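Local coordinates for protein homoprotocatechuate 2,3-dioxygenase (Brevibacterium fuscum, PDB 4Z6M) that probably opens the aromatic ring of homoprotocatechuate by inserting molecular oxygen at an iron(II) site, as an extradiol dioxygenase of the glyoxalase-related superfamily, at residues E58-N63 against A78-T83; R17-E22 against E127-T132; T188-M193 against Q291-W296. The protein carries 1 engineered substitution. All blocks are in the same frame, centred on the assembly; numbering follows the deposited sequence.

Contact 1: E58-N63 against A78-T83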
loop_
_atom_site.group_PDB
_atom_site.type_symbol
_atom_site.label_atom_id
_atom_site.label_comp_id
_atom_site.label_asym_id
_atom_site.label_seq_id
_atom_site.Cartn_x
_atom_site.Cartn_y
_atom_site.Cartn_z
ATOM N N GLU A 58 1.404 -19.737 8.921
ATOM C CA GLU A 58 1.252 -20.734 9.983
ATOM C C GLU A 58 2.179 -21.928 9.802
ATOM O O GLU A 58 2.426 -22.361 8.683
ATOM C CB GLU A 58 -0.192 -21.218 10.024
ATOM C CG GLU A 58 -0.495 -22.100 11.229
ATOM C CD GLU A 58 -0.126 -21.410 12.526
ATOM O OE1 GLU A 58 -0.958 -20.573 12.995
ATOM O OE2 GLU A 58 0.973 -21.673 13.080
ATOM N N PHE A 59 2.679 -22.472 10.908
ATOM C CA PHE A 59 3.469 -23.712 10.880
ATOM C C PHE A 59 2.758 -24.885 11.575
ATOM O O PHE A 59 3.114 -26.034 11.343
ATOM C CB PHE A 59 4.882 -23.540 11.474
ATOM C CG PHE A 59 4.896 -23.431 12.963
ATOM C CD1 PHE A 59 4.652 -22.215 13.588
ATOM C CD2 PHE A 59 5.109 -24.538 13.755
ATOM C CE1 PHE A 59 4.607 -22.136 14.963
ATOM C CE2 PHE A 59 5.096 -24.441 15.144
ATOM C CZ PHE A 59 4.829 -23.239 15.734
ATOM N N ILE A 60 1.779 -24.609 12.443
ATOM C CA ILE A 60 0.986 -25.709 13.021
ATOM C C ILE A 60 0.034 -26.206 11.948
ATOM O O ILE A 60 -0.115 -25.598 10.883
ATOM C CB ILE A 60 0.231 -25.319 14.322
ATOM C CG1 ILE A 60 -0.957 -24.376 14.071
ATOM C CG2 ILE A 60 1.202 -24.760 15.359
ATOM C CD1 ILE A 60 -1.893 -24.284 15.269
ATOM N N HIS A 61 -0.594 -27.355 12.194
ATOM C CA HIS A 61 -1.223 -28.068 11.100
ATOM C C HIS A 61 -2.346 -27.285 10.425
ATOM O O HIS A 61 -2.519 -27.351 9.219
ATOM C CB HIS A 61 -1.754 -29.398 11.608
ATOM C CG HIS A 61 -2.339 -30.265 10.548
ATOM N ND1 HIS A 61 -3.691 -30.328 10.307
ATOM C CD2 HIS A 61 -1.768 -31.157 9.708
ATOM C CE1 HIS A 61 -3.935 -31.218 9.362
ATOM N NE2 HIS A 61 -2.780 -31.725 8.972
ATOM N N HIS A 62 -3.119 -26.524 11.205
ATOM C CA HIS A 62 -4.242 -25.799 10.644
ATOM C C HIS A 62 -4.674 -24.664 11.574
ATOM O O HIS A 62 -4.368 -24.664 12.764
ATOM C CB HIS A 62 -5.417 -26.726 10.405
ATOM C CG HIS A 62 -5.834 -27.464 11.633
ATOM N ND1 HIS A 62 -5.457 -28.763 11.882
ATOM C CD2 HIS A 62 -6.573 -27.077 12.697
ATOM C CE1 HIS A 62 -5.944 -29.143 13.044
ATOM N NE2 HIS A 62 -6.618 -28.133 13.565
ATOM N N ASN A 63 -5.405 -23.733 10.984
ATOM C CA ASN A 63 -6.102 -22.663 11.702
ATOM C C ASN A 63 -7.623 -22.797 11.629
ATOM O O ASN A 63 -8.342 -22.079 12.351
ATOM C CB ASN A 63 -5.728 -21.298 11.162
ATOM C CG ASN A 63 -4.257 -20.971 11.312
ATOM O OD1 ASN A 63 -3.587 -20.649 10.319
ATOM N ND2 ASN A 63 -3.746 -21.043 12.529
ATOM N N ALA A 78 -10.087 -23.405 19.699
ATOM C CA ALA A 78 -8.911 -24.036 20.270
ATOM C C ALA A 78 -7.830 -23.021 20.538
ATOM O O ALA A 78 -7.521 -22.172 19.676
ATOM C CB ALA A 78 -8.370 -25.122 19.344
ATOM N N PHE A 79 -7.222 -23.156 21.718
ATOM C CA PHE A 79 -6.075 -22.370 22.135
ATOM C C PHE A 79 -4.897 -23.300 22.347
ATOM O O PHE A 79 -5.044 -24.371 22.933
ATOM C CB PHE A 79 -6.380 -21.665 23.452
ATOM C CG PHE A 79 -7.549 -20.731 23.373
ATOM C CD1 PHE A 79 -7.385 -19.420 22.997
ATOM C CD2 PHE A 79 -8.835 -21.172 23.657
ATOM C CE1 PHE A 79 -8.461 -18.549 22.911
ATOM C CE2 PHE A 79 -9.933 -20.305 23.579
ATOM C CZ PHE A 79 -9.742 -18.992 23.190
ATOM N N ARG A 80 -3.733 -22.905 21.829
ATOM C CA ARG A 80 -2.512 -23.644 22.110
ATOM C C ARG A 80 -1.931 -23.217 23.448
ATOM O O ARG A 80 -1.935 -22.029 23.782
ATOM C CB ARG A 80 -1.502 -23.490 20.989
ATOM C CG ARG A 80 -0.446 -24.577 21.001
ATOM C CD ARG A 80 0.521 -24.523 19.839
ATOM N NE ARG A 80 1.341 -25.710 19.846
ATOM C CZ ARG A 80 2.569 -25.817 19.361
ATOM N NH1 ARG A 80 3.176 -24.805 18.762
ATOM N NH2 ARG A 80 3.201 -26.963 19.491
ATOM N N VAL A 81 -1.473 -24.198 24.210
ATOM C CA VAL A 81 -0.824 -23.980 25.493
ATOM C C VAL A 81 0.680 -24.234 25.407
ATOM O O VAL A 81 1.173 -24.813 24.429
ATOM C CB VAL A 81 -1.468 -24.818 26.611
ATOM C CG1 VAL A 81 -2.903 -24.433 26.774
ATOM C CG2 VAL A 81 -1.337 -26.317 26.365
ATOM N N ARG A 82 1.414 -23.776 26.409
ATOM C CA ARG A 82 2.878 -23.675 26.278
ATOM C C ARG A 82 3.581 -25.025 26.308
ATOM O O ARG A 82 4.578 -25.201 25.620
ATOM C CB ARG A 82 3.461 -22.780 27.359
ATOM C CG ARG A 82 4.964 -22.548 27.193
ATOM C CD ARG A 82 5.504 -21.478 28.116
ATOM N NE ARG A 82 5.004 -20.168 27.719
ATOM C CZ ARG A 82 5.491 -19.449 26.703
ATOM N NH1 ARG A 82 6.543 -19.867 26.006
ATOM N NH2 ARG A 82 4.953 -18.269 26.420
ATOM N N THR A 83 3.069 -25.969 27.099
ATOM C CA THR A 83 3.757 -27.252 27.311
ATOM C C THR A 83 2.721 -28.365 27.368
ATOM O O THR A 83 1.535 -28.117 27.643
ATOM C CB THR A 83 4.543 -27.292 28.639
ATOM O OG1 THR A 83 3.634 -27.248 29.736
ATOM C CG2 THR A 83 5.509 -26.149 28.762
#
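R80 NH1 is gripped by two carboxylates of the second subunit, D277 and D279, and the same nitrogen makes the closest approaches to F59 and I60. On the loop side R80 NH1 lies 3.8 Å from F59 CZ, approaching the ring obliquely, and 3.9 Å from I60 CG2. The guanidinium and phenyl planes are 64° apart. An extended arginine chain, with CG trans to the backbone N (chi1 -161°), takes the charge from strand 73-81 across to the loop. I60 passes it in the opposite direction, while its CG2 also sits 3.9 Å above one face of the F59 ring, toward the rim. The other end of the guanidinium is held within the chain: NH2 bonds to F130 O, and the F130 ring makes a cation-pi contact. The loop itself is braced by E58, whose OE2 accepts from F59 N at 2.9 Å. From the opposite face of the carboxylate, I60 N reaches E58 OE2 at 3.1 Å. E58 OE1 receives N63 ND2 at 2.9 Å, in a nearly straight bond, and pairs with R17. A buried arginine is thus shared between a loop, a strand of the N-terminal glyoxalase-type sheet and an acidic pair of a neighbouring chain, a buried ion pair between subunits.

Contact 2: R17-E22 against E127-T132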
loop_
_atom_site.group_PDB
_atom_site.type_symbol
_atom_site.label_atom_id
_atom_site.label_comp_id
_atom_site.label_asym_id
_atom_site.label_seq_id
_atom_site.Cartn_x
_atom_site.Cartn_y
_atom_site.Cartn_z
ATOM N N ARG A 17 -2.011 -18.564 22.693
ATOM C CA ARG A 17 -2.704 -17.860 21.614
ATOM C C ARG A 17 -3.907 -18.656 21.195
ATOM O O ARG A 17 -3.956 -19.879 21.388
ATOM C CB ARG A 17 -1.819 -17.647 20.377
ATOM C CG ARG A 17 -1.208 -18.934 19.823
ATOM C CD ARG A 17 -0.732 -18.723 18.404
ATOM N NE ARG A 17 -0.013 -19.865 17.842
ATOM C CZ ARG A 17 -0.065 -20.228 16.560
ATOM N NH1 ARG A 17 0.671 -21.241 16.128
ATOM N NH2 ARG A 17 -0.833 -19.577 15.706
ATOM N N CYS A 18 -4.841 -17.984 20.543
ATOM C CA CYS A 18 -5.789 -18.686 19.696
ATOM C C CYS A 18 -5.053 -19.442 18.602
ATOM O O CYS A 18 -4.020 -18.995 18.102
ATOM C CB CYS A 18 -6.816 -17.739 19.096
ATOM S SG CYS A 18 -6.179 -16.506 17.962
ATOM N N ALA A 19 -5.561 -20.615 18.266
ATOM C CA ALA A 19 -4.855 -21.479 17.302
ATOM C C ALA A 19 -5.697 -21.979 16.142
ATOM O O ALA A 19 -5.234 -21.979 15.007
ATOM C CB ALA A 19 -4.216 -22.658 17.997
ATOM N N TYR A 20 -6.913 -22.462 16.410
ATOM C CA TYR A 20 -7.799 -22.842 15.306
ATOM C C TYR A 20 -9.226 -22.881 15.788
ATOM O O TYR A 20 -9.472 -22.983 16.990
ATOM C CB TYR A 20 -7.395 -24.199 14.658
ATOM C CG TYR A 20 -7.787 -25.452 15.438
ATOM C CD1 TYR A 20 -6.921 -26.019 16.357
ATOM C CD2 TYR A 20 -9.008 -26.079 15.217
ATOM C CE1 TYR A 20 -7.262 -27.173 17.062
ATOM C CE2 TYR A 20 -9.353 -27.223 15.921
ATOM C CZ TYR A 20 -8.496 -27.757 16.852
ATOM O OH TYR A 20 -8.891 -28.896 17.534
ATOM N N ALA A 21 -10.154 -22.797 14.835
ATOM C CA ALA A 21 -11.553 -23.118 15.100
ATOM C C ALA A 21 -11.970 -24.306 14.245
ATOM O O ALA A 21 -11.535 -24.444 13.114
ATOM C CB ALA A 21 -12.470 -21.943 14.834
ATOM N N GLU A 22 -12.869 -25.121 14.797
ATOM C CA GLU A 22 -13.573 -26.156 14.038
ATOM C C GLU A 22 -15.020 -25.695 13.865
ATOM O O GLU A 22 -15.740 -25.513 14.863
ATOM C CB GLU A 22 -13.518 -27.509 14.770
ATOM C CG GLU A 22 -14.167 -28.609 13.948
ATOM C CD GLU A 22 -14.152 -29.984 14.586
ATOM O OE1 GLU A 22 -13.750 -30.131 15.768
ATOM O OE2 GLU A 22 -14.512 -30.948 13.853
ATOM N N GLU A 127 -11.050 -25.815 23.288
ATOM C CA GLU A 127 -10.021 -26.851 23.285
ATOM C C GLU A 127 -8.681 -26.259 23.731
ATOM O O GLU A 127 -8.349 -25.139 23.363
ATOM C CB GLU A 127 -9.844 -27.488 21.900
ATOM C CG GLU A 127 -8.801 -28.611 21.895
ATOM C CD GLU A 127 -8.642 -29.286 20.544
ATOM O OE1 GLU A 127 -9.477 -30.183 20.206
ATOM O OE2 GLU A 127 -7.692 -28.911 19.819
ATOM N N PHE A 128 -7.928 -27.037 24.494
ATOM C CA PHE A 128 -6.550 -26.745 24.843
ATOM C C PHE A 128 -5.686 -27.906 24.391
ATOM O O PHE A 128 -5.994 -29.079 24.657
ATOM C CB PHE A 128 -6.421 -26.555 26.341
ATOM C CG PHE A 128 -7.276 -25.445 26.863
ATOM C CD1 PHE A 128 -6.815 -24.140 26.827
ATOM C CD2 PHE A 128 -8.579 -25.688 27.279
ATOM C CE1 PHE A 128 -7.616 -23.095 27.246
ATOM C CE2 PHE A 128 -9.386 -24.648 27.706
ATOM C CZ PHE A 128 -8.901 -23.352 27.695
ATOM N N PHE A 129 -4.599 -27.574 23.708
ATOM C CA PHE A 129 -3.665 -28.597 23.206
ATOM C C PHE A 129 -2.270 -27.982 23.158
ATOM O O PHE A 129 -2.146 -26.750 23.037
ATOM C CB PHE A 129 -4.075 -29.091 21.815
ATOM C CG PHE A 129 -3.809 -28.084 20.726
ATOM C CD1 PHE A 129 -4.746 -27.116 20.431
ATOM C CD2 PHE A 129 -2.575 -28.051 20.070
ATOM C CE1 PHE A 129 -4.473 -26.139 19.484
ATOM C CE2 PHE A 129 -2.308 -27.081 19.114
ATOM C CZ PHE A 129 -3.254 -26.132 18.821
ATOM N N PHE A 130 -1.248 -28.836 23.242
ATOM C CA PHE A 130 0.125 -28.465 22.883
ATOM C C PHE A 130 0.573 -29.156 21.583
ATOM O O PHE A 130 1.009 -28.486 20.632
ATOM C CB PHE A 130 1.115 -28.788 24.002
ATOM C CG PHE A 130 2.532 -28.614 23.574
ATOM C CD1 PHE A 130 3.088 -27.353 23.514
ATOM C CD2 PHE A 130 3.269 -29.702 23.122
ATOM C CE1 PHE A 130 4.378 -27.185 23.059
ATOM C CE2 PHE A 130 4.560 -29.546 22.686
ATOM C CZ PHE A 130 5.112 -28.286 22.644
ATOM N N GLU A 131 0.457 -30.486 21.527
ATOM C CA GLU A 131 0.984 -31.258 20.399
ATOM C C GLU A 131 0.224 -30.962 19.110
ATOM O O GLU A 131 -0.993 -31.016 19.064
ATOM C CB GLU A 131 0.893 -32.773 20.673
ATOM C CG GLU A 131 1.627 -33.266 21.918
ATOM C CD GLU A 131 1.391 -34.735 22.271
ATOM O OE1 GLU A 131 0.384 -35.396 21.839
ATOM O OE2 GLU A 131 2.263 -35.227 23.027
ATOM N N THR A 132 0.980 -30.668 18.048
ATOM C CA THR A 132 0.414 -30.454 16.730
ATOM C C THR A 132 1.451 -30.801 15.658
ATOM O O THR A 132 2.655 -30.599 15.854
ATOM C CB THR A 132 -0.137 -29.015 16.554
ATOM O OG1 THR A 132 -0.674 -28.854 15.226
ATOM C CG2 THR A 132 0.923 -27.976 16.801
#
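The Y20 hydroxyl donates a hydrogen bond to E127 OE2 at 2.6 Å, while the Y20 ring and A19 pack against F129. Strands 15-25 and 125-129 of the glyoxalase-type sheet are not neighbours: strand 73-81 runs between them, and A19 and Y20 form a classic beta bulge opposite A78. The Y20 hydroxyl comes to OE2 from above the carboxylate plane, about 40° out of it, and the ring and carboxylate planes are steeply inclined. E127 reaches it through an extended chain. The two rings meet obliquely, centroids 5.9 Å apart and planes at 46°, with Y20 CE1 lying 3.8 Å from F129 CE1. F129 turns its CG between the backbone N and the carbonyl carbon (chi1 73°), which brings the far end of the ring to A19; there the A19 methyl, CB, sits at the ring edge, 3.7 Å from F129 CZ. One shell further out, R117 ties the polar end together. Its charge would be expected to offset those of E22 and E127, whose OE1 atoms are 6.2 Å apart: R117 NH2 is hydrogen-bonded to the Y20 hydroxyl and salt-bridged to E22 OE1, and R117 NE pairs with E127 OE1.

Contact 3: T188-M193 against Q291-W296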
loop_
_atom_site.group_PDB
_atom_site.type_symbol
_atom_site.label_atom_id
_atom_site.label_comp_id
_atom_site.label_asym_id
_atom_site.label_seq_id
_atom_site.Cartn_x
_atom_site.Cartn_y
_atom_site.Cartn_z
ATOM N N THR A 188 -21.686 -2.838 30.844
ATOM C CA THR A 188 -20.606 -3.225 29.928
ATOM C C THR A 188 -21.205 -3.920 28.711
ATOM O O THR A 188 -22.042 -4.820 28.857
ATOM C CB THR A 188 -19.570 -4.126 30.631
ATOM O OG1 THR A 188 -19.005 -3.426 31.733
ATOM C CG2 THR A 188 -18.462 -4.537 29.679
ATOM N N TYR A 189 -20.781 -3.491 27.524
ATOM C CA TYR A 189 -21.296 -4.001 26.277
ATOM C C TYR A 189 -20.335 -4.952 25.562
ATOM O O TYR A 189 -20.798 -5.758 24.746
ATOM C CB TYR A 189 -21.652 -2.854 25.345
ATOM C CG TYR A 189 -22.749 -1.991 25.894
ATOM C CD1 TYR A 189 -22.482 -0.926 26.756
ATOM C CD2 TYR A 189 -24.082 -2.265 25.599
ATOM C CE1 TYR A 189 -23.522 -0.158 27.262
ATOM C CE2 TYR A 189 -25.103 -1.495 26.099
ATOM C CZ TYR A 189 -24.822 -0.440 26.940
ATOM O OH TYR A 189 -25.857 0.308 27.444
ATOM N N ALA A 190 -19.025 -4.841 25.826
ATOM C CA ALA A 190 -18.041 -5.617 25.100
ATOM C C ALA A 190 -16.706 -5.480 25.798
ATOM O O ALA A 190 -16.445 -4.460 26.434
ATOM C CB ALA A 190 -17.946 -5.144 23.666
ATOM N N ALA A 191 -15.875 -6.501 25.684
ATOM C CA ALA A 191 -14.521 -6.479 26.204
ATOM C C ALA A 191 -13.618 -7.307 25.300
ATOM O O ALA A 191 -14.064 -8.277 24.686
ATOM C CB ALA A 191 -14.470 -7.033 27.615
ATOM N N TRP A 192 -12.349 -6.896 25.230
ATOM C CA TRP A 192 -11.322 -7.521 24.396
ATOM C C TRP A 192 -10.191 -7.978 25.294
ATOM O O TRP A 192 -9.844 -7.280 26.208
ATOM C CB TRP A 192 -10.800 -6.486 23.394
ATOM C CG TRP A 192 -11.725 -6.167 22.259
ATOM C CD1 TRP A 192 -11.565 -6.571 20.977
ATOM C CD2 TRP A 192 -12.908 -5.346 22.271
ATOM N NE1 TRP A 192 -12.568 -6.077 20.192
ATOM C CE2 TRP A 192 -13.412 -5.335 20.966
ATOM C CE3 TRP A 192 -13.578 -4.615 23.250
ATOM C CZ2 TRP A 192 -14.565 -4.642 20.611
ATOM C CZ3 TRP A 192 -14.701 -3.906 22.891
ATOM C CH2 TRP A 192 -15.199 -3.941 21.579
ATOM N N MET A 193 -9.622 -9.152 25.039
ATOM C CA MET A 193 -8.612 -9.664 25.959
ATOM C C MET A 193 -7.632 -10.595 25.265
ATOM O O MET A 193 -7.981 -11.289 24.323
ATOM C CB MET A 193 -9.240 -10.364 27.153
ATOM C CG MET A 193 -10.200 -11.456 26.775
ATOM S SD MET A 193 -11.914 -10.917 26.465
ATOM C CE MET A 193 -12.413 -10.538 28.164
ATOM N N GLN A 291 -17.356 6.865 17.127
ATOM C CA GLN A 291 -16.069 6.436 16.575
ATOM C C GLN A 291 -15.495 5.172 17.218
ATOM O O GLN A 291 -14.384 4.762 16.875
ATOM C CB GLN A 291 -15.034 7.577 16.610
ATOM C CG GLN A 291 -15.454 8.794 15.804
ATOM C CD GLN A 291 -14.409 9.901 15.615
ATOM O OE1 GLN A 291 -14.717 10.939 15.042
ATOM N NE2 GLN A 291 -13.216 9.718 16.128
ATOM N N ARG A 292 -16.252 4.529 18.111
ATOM C CA ARG A 292 -15.674 3.434 18.884
ATOM C C ARG A 292 -15.542 2.156 18.046
ATOM O O ARG A 292 -14.608 1.402 18.263
ATOM C CB ARG A 292 -16.486 3.156 20.139
ATOM C CG ARG A 292 -17.783 2.384 19.862
ATOM C CD ARG A 292 -18.877 2.500 20.925
ATOM N NE ARG A 292 -20.022 1.702 20.505
ATOM C CZ ARG A 292 -20.860 2.088 19.556
ATOM N NH1 ARG A 292 -20.757 3.292 19.017
ATOM N NH2 ARG A 292 -21.827 1.277 19.161
ATOM N N ARG A 293 -16.513 1.880 17.165
ATOM C CA ARG A 293 -16.507 0.619 16.404
ATOM C C ARG A 293 -16.000 0.834 14.981
ATOM O O ARG A 293 -15.184 0.054 14.474
ATOM C CB ARG A 293 -17.904 -0.010 16.417
ATOM C CG ARG A 293 -18.215 -0.679 17.748
ATOM C CD ARG A 293 -19.334 -1.684 17.665
ATOM N NE ARG A 293 -19.572 -2.357 18.942
ATOM C CZ ARG A 293 -18.911 -3.412 19.389
ATOM N NH1 ARG A 293 -17.907 -3.940 18.713
ATOM N NH2 ARG A 293 -19.275 -3.970 20.528
ATOM N N ASP A 294 -16.471 1.910 14.360
ATOM C CA ASP A 294 -15.903 2.450 13.128
ATOM C C ASP A 294 -15.410 3.853 13.432
ATOM O O ASP A 294 -16.202 4.755 13.723
ATOM C CB ASP A 294 -16.910 2.447 11.973
ATOM C CG ASP A 294 -16.248 2.756 10.683
ATOM O OD1 ASP A 294 -15.621 1.824 10.100
ATOM O OD2 ASP A 294 -16.265 3.927 10.274
ATOM N N TRP A 295 -14.096 4.022 13.337
ATOM C CA TRP A 295 -13.430 5.279 13.673
ATOM C C TRP A 295 -13.870 6.427 12.767
ATOM O O TRP A 295 -13.785 7.601 13.141
ATOM C CB TRP A 295 -11.929 5.036 13.512
ATOM C CG TRP A 295 -10.986 6.153 13.793
ATOM C CD1 TRP A 295 -10.070 6.670 12.936
ATOM C CD2 TRP A 295 -10.745 6.777 15.070
ATOM N NE1 TRP A 295 -9.290 7.611 13.565
ATOM C CE2 TRP A 295 -9.702 7.715 14.877
ATOM C CE3 TRP A 295 -11.344 6.687 16.334
ATOM C CZ2 TRP A 295 -9.208 8.492 15.919
ATOM C CZ3 TRP A 295 -10.856 7.508 17.371
ATOM C CH2 TRP A 295 -9.807 8.392 17.139
ATOM N N TRP A 296 -14.322 6.085 11.563
ATOM C CA TRP A 296 -14.790 7.052 10.572
ATOM C C TRP A 296 -16.258 7.389 10.736
ATOM O O TRP A 296 -16.811 8.190 9.963
ATOM C CB TRP A 296 -14.512 6.529 9.173
ATOM C CG TRP A 296 -13.114 6.031 8.971
ATOM C CD1 TRP A 296 -11.963 6.447 9.604
ATOM C CD2 TRP A 296 -12.715 4.994 8.065
ATOM N NE1 TRP A 296 -10.884 5.748 9.120
ATOM C CE2 TRP A 296 -11.315 4.865 8.166
ATOM C CE3 TRP A 296 -13.397 4.213 7.133
ATOM C CZ2 TRP A 296 -10.604 3.948 7.411
ATOM C CZ3 TRP A 296 -12.699 3.300 6.401
ATOM C CH2 TRP A 296 -11.325 3.155 6.552
#
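R293 brings its guanidinium nitrogens up to the A190 methyl and the six-membered side of W192. R293 NH2 stands 3.6 Å from A190 CB, and R293 NH1 lies 3.9 Å from W192 CZ2. NH1 is at the edge of the indole and close to its plane, so the charge borders the ring rather than stacking on it; the guanidinium and indole planes are 43° apart. The R293 chain is extended from CG to NE, with CG anti to the carbonyl carbon (chi1 -76°), and this length lets an arginine rooted in the loop reach strand 188-194. Its NE is salt-bridged to E329 OE2, the same oxygen that pairs with R292 NH2, so one carboxylate anchors neighbouring arginines. Strand 188-194 belongs to the C-terminal glyoxalase-type module, whose sheet carries the facial triad of H155, H214 and E267 around the iron(II) ion. The W192 side chain comes within about 5 Å of that ion and also touches Q200, the engineered glutamine, which places this buried contact beside the metal site, with I181 of the adjoining strand 176-182 packed against W192, R292 and R293.

In the fold
From the N terminus, strand 15-25 supplies the first half of contact 2, which closes only when strand 125-129 is reached. Contact 1 opens and closes within that span, linking the loop ahead of strand 64-68 to strand 73-81. The two abut: strand 73-81 is bonded on one side to strand 15-25, through A78 N to Y20 O at 2.8 Å, and on the other to strand 125-129, and both contacts touch the second subunit. Contact 3 follows in series, its centre about 27 Å from that of contact 1, on the opposite side of the chain's centre. It ties the second sheet to the loop between strand 283-286 and helix 302-306.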